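PDB 5CWG: designed helical repeat protein, which is a de novo designed helical repeat protein, made to explore how repeated helices can be stacked, with no known natural function. Local coordinates for residues Glu161-Arg166 with Gln183-Phe188. Numbering follows the deposited sequence.
Sequences EEIRKR and QAAEEF
Ala184 presses its methyl group against the neighbouring helix, where CB lies 3.8 Å from CG1 of Ile163. The same methyl meets CG of Arg166 at 4.1 Å. A side chain this small lets the backbones come close, with the CA atoms of Ile163 and Ala184 5.3 Å apart. The axes of the two segments run roughly antiparallel, at 147°. Ile163 suits its buried place: CG1, anti to the carbonyl carbon, is set against the Ala184 methyl, and the extended chi2 (168°) takes CD1 on to 4.3 Å from CB of Ala185. Arginine fits the partly exposed edge, since its first methylenes cover Ala184 while bends at chi2 and chi3 lead the charged end away. There Arg166 NH1 donates to Glu162 OE2 in a 2.8 Å salt bridge, Glu162 lying one turn back on the same helix face. The oxygen is in the guanidinium plane, but NH1 sits 31° out of the carboxylate plane; Glu169 takes NE. Replacing Arg166 by alanine is likely to leave both glutamates without their shared cation and the Ala184 methyl less covered. The contact joins helices 153-173 and 177-195, the C-terminal pair of the array; Ile163 also packs on Leu112 of helix 103-123 and, with Ala185, on Ala137 of helix 127-148.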
loop_
_atom_site.group_PDB
_atom_site.type_symbol
_atom_site.label_atom_id
_atom_site.label_comp_id
_atom_site.label_asym_id
_atom_site.label_seq_id
_atom_site.Cartn_x
_atom_site.Cartn_y
_atom_site.Cartn_z
ATOM N N GLU A 161 1.493 11.986 -6.689
ATOM C CA GLU A 161 2.874 12.238 -7.110
ATOM C C GLU A 161 3.524 13.291 -6.225
ATOM O O GLU A 161 4.719 13.201 -5.942
ATOM C CB GLU A 161 2.939 12.672 -8.589
ATOM C CG GLU A 161 2.663 11.564 -9.580
ATOM C CD GLU A 161 3.778 10.551 -9.752
ATOM O OE1 GLU A 161 4.628 10.388 -8.849
ATOM O OE2 GLU A 161 3.780 9.891 -10.801
ATOM N N GLU A 162 2.769 14.296 -5.795
ATOM C CA GLU A 162 3.336 15.308 -4.926
ATOM C C GLU A 162 3.708 14.691 -3.572
ATOM O O GLU A 162 4.746 15.009 -3.000
ATOM C CB GLU A 162 2.395 16.510 -4.807
ATOM C CG GLU A 162 2.763 17.499 -3.742
ATOM C CD GLU A 162 4.039 18.277 -4.022
ATOM O OE1 GLU A 162 4.563 18.264 -5.168
ATOM O OE2 GLU A 162 4.507 18.929 -3.060
ATOM N N ILE A 163 2.867 13.798 -3.054
ATOM C CA ILE A 163 3.220 13.081 -1.832
ATOM C C ILE A 163 4.528 12.300 -2.047
ATOM O O ILE A 163 5.429 12.349 -1.210
ATOM C CB ILE A 163 2.088 12.154 -1.363
ATOM C CG1 ILE A 163 0.834 12.963 -1.083
ATOM C CG2 ILE A 163 2.533 11.395 -0.124
ATOM C CD1 ILE A 163 -0.410 12.074 -0.893
ATOM N N ARG A 164 4.613 11.564 -3.150
ATOM C CA ARG A 164 5.812 10.810 -3.457
ATOM C C ARG A 164 7.041 11.721 -3.541
ATOM O O ARG A 164 8.105 11.374 -3.039
ATOM C CB ARG A 164 5.634 10.045 -4.766
ATOM C CG ARG A 164 4.676 8.891 -4.677
ATOM C CD ARG A 164 4.575 8.141 -5.982
ATOM N NE ARG A 164 5.833 7.430 -6.261
ATOM C CZ ARG A 164 6.497 7.419 -7.406
ATOM N NH1 ARG A 164 6.026 8.076 -8.455
ATOM N NH2 ARG A 164 7.632 6.725 -7.493
ATOM N N LYS A 165 6.879 12.892 -4.145
ATOM C CA LYS A 165 7.975 13.829 -4.307
ATOM C C LYS A 165 8.459 14.365 -2.959
ATOM O O LYS A 165 9.663 14.562 -2.728
ATOM C CB LYS A 165 7.523 14.993 -5.177
ATOM C CG LYS A 165 8.590 15.994 -5.476
ATOM C CD LYS A 165 8.014 17.169 -6.241
ATOM C CE LYS A 165 9.041 18.277 -6.424
ATOM N NZ LYS A 165 8.531 19.356 -7.323
ATOM N N ARG A 166 7.533 14.609 -2.043
ATOM C CA ARG A 166 7.907 15.070 -0.718
ATOM C C ARG A 166 8.546 13.973 0.123
ATOM O O ARG A 166 9.492 14.223 0.885
ATOM C CB ARG A 166 6.695 15.665 -0.022
ATOM C CG ARG A 166 6.122 16.899 -0.728
ATOM C CD ARG A 166 6.855 18.222 -0.416
ATOM N NE ARG A 166 8.156 18.387 -1.060
ATOM C CZ ARG A 166 8.350 18.802 -2.312
ATOM N NH1 ARG A 166 7.328 19.080 -3.107
ATOM N NH2 ARG A 166 9.586 18.936 -2.777
ATOM N N GLN A 183 1.916 15.804 5.667
ATOM C CA GLN A 183 1.858 17.230 5.381
ATOM C C GLN A 183 1.427 17.453 3.930
ATOM O O GLN A 183 0.639 18.340 3.642
ATOM C CB GLN A 183 3.215 17.903 5.650
ATOM C CG GLN A 183 3.552 18.123 7.129
ATOM C CD GLN A 183 4.927 18.750 7.363
ATOM O OE1 GLN A 183 5.342 18.925 8.506
ATOM N NE2 GLN A 183 5.631 19.098 6.286
ATOM N N ALA A 184 1.995 16.676 3.016
ATOM C CA ALA A 184 1.624 16.791 1.609
ATOM C C ALA A 184 0.122 16.524 1.395
ATOM O O ALA A 184 -0.540 17.209 0.613
ATOM C CB ALA A 184 2.465 15.859 0.751
ATOM N N ALA A 185 -0.393 15.514 2.057
ATOM C CA ALA A 185 -1.825 15.226 1.927
ATOM C C ALA A 185 -2.679 16.372 2.479
ATOM O O ALA A 185 -3.701 16.717 1.896
ATOM C CB ALA A 185 -2.178 13.929 2.614
ATOM N N GLU A 186 -2.275 16.962 3.602
ATOM C CA GLU A 186 -3.044 18.071 4.158
ATOM C C GLU A 186 -2.993 19.321 3.270
ATOM O O GLU A 186 -3.963 20.086 3.204
ATOM C CB GLU A 186 -2.604 18.405 5.592
ATOM C CG GLU A 186 -2.878 17.307 6.641
ATOM C CD GLU A 186 -4.328 16.839 6.695
ATOM O OE1 GLU A 186 -4.563 15.615 6.632
ATOM O OE2 GLU A 186 -5.238 17.686 6.814
ATOM N N GLU A 187 -1.870 19.537 2.595
ATOM C CA GLU A 187 -1.789 20.617 1.629
ATOM C C GLU A 187 -2.785 20.409 0.499
ATOM O O GLU A 187 -3.447 21.359 0.107
ATOM C CB GLU A 187 -0.364 20.752 1.091
ATOM C CG GLU A 187 0.543 21.552 1.980
ATOM C CD GLU A 187 0.264 23.035 1.859
ATOM O OE1 GLU A 187 0.531 23.609 0.787
ATOM O OE2 GLU A 187 -0.240 23.622 2.820
ATOM N N PHE A 188 -2.898 19.189 -0.014
ATOM C CA PHE A 188 -3.882 18.931 -1.059
ATOM C C PHE A 188 -5.293 19.167 -0.545
ATOM O O PHE A 188 -6.132 19.766 -1.230
ATOM C CB PHE A 188 -3.768 17.515 -1.610
ATOM C CG PHE A 188 -4.829 17.205 -2.622
ATOM C CD1 PHE A 188 -4.687 17.597 -3.942
ATOM C CD2 PHE A 188 -5.997 16.562 -2.253
ATOM C CE1 PHE A 188 -5.674 17.323 -4.875
ATOM C CE2 PHE A 188 -6.987 16.298 -3.186
ATOM C CZ PHE A 188 -6.825 16.687 -4.484
#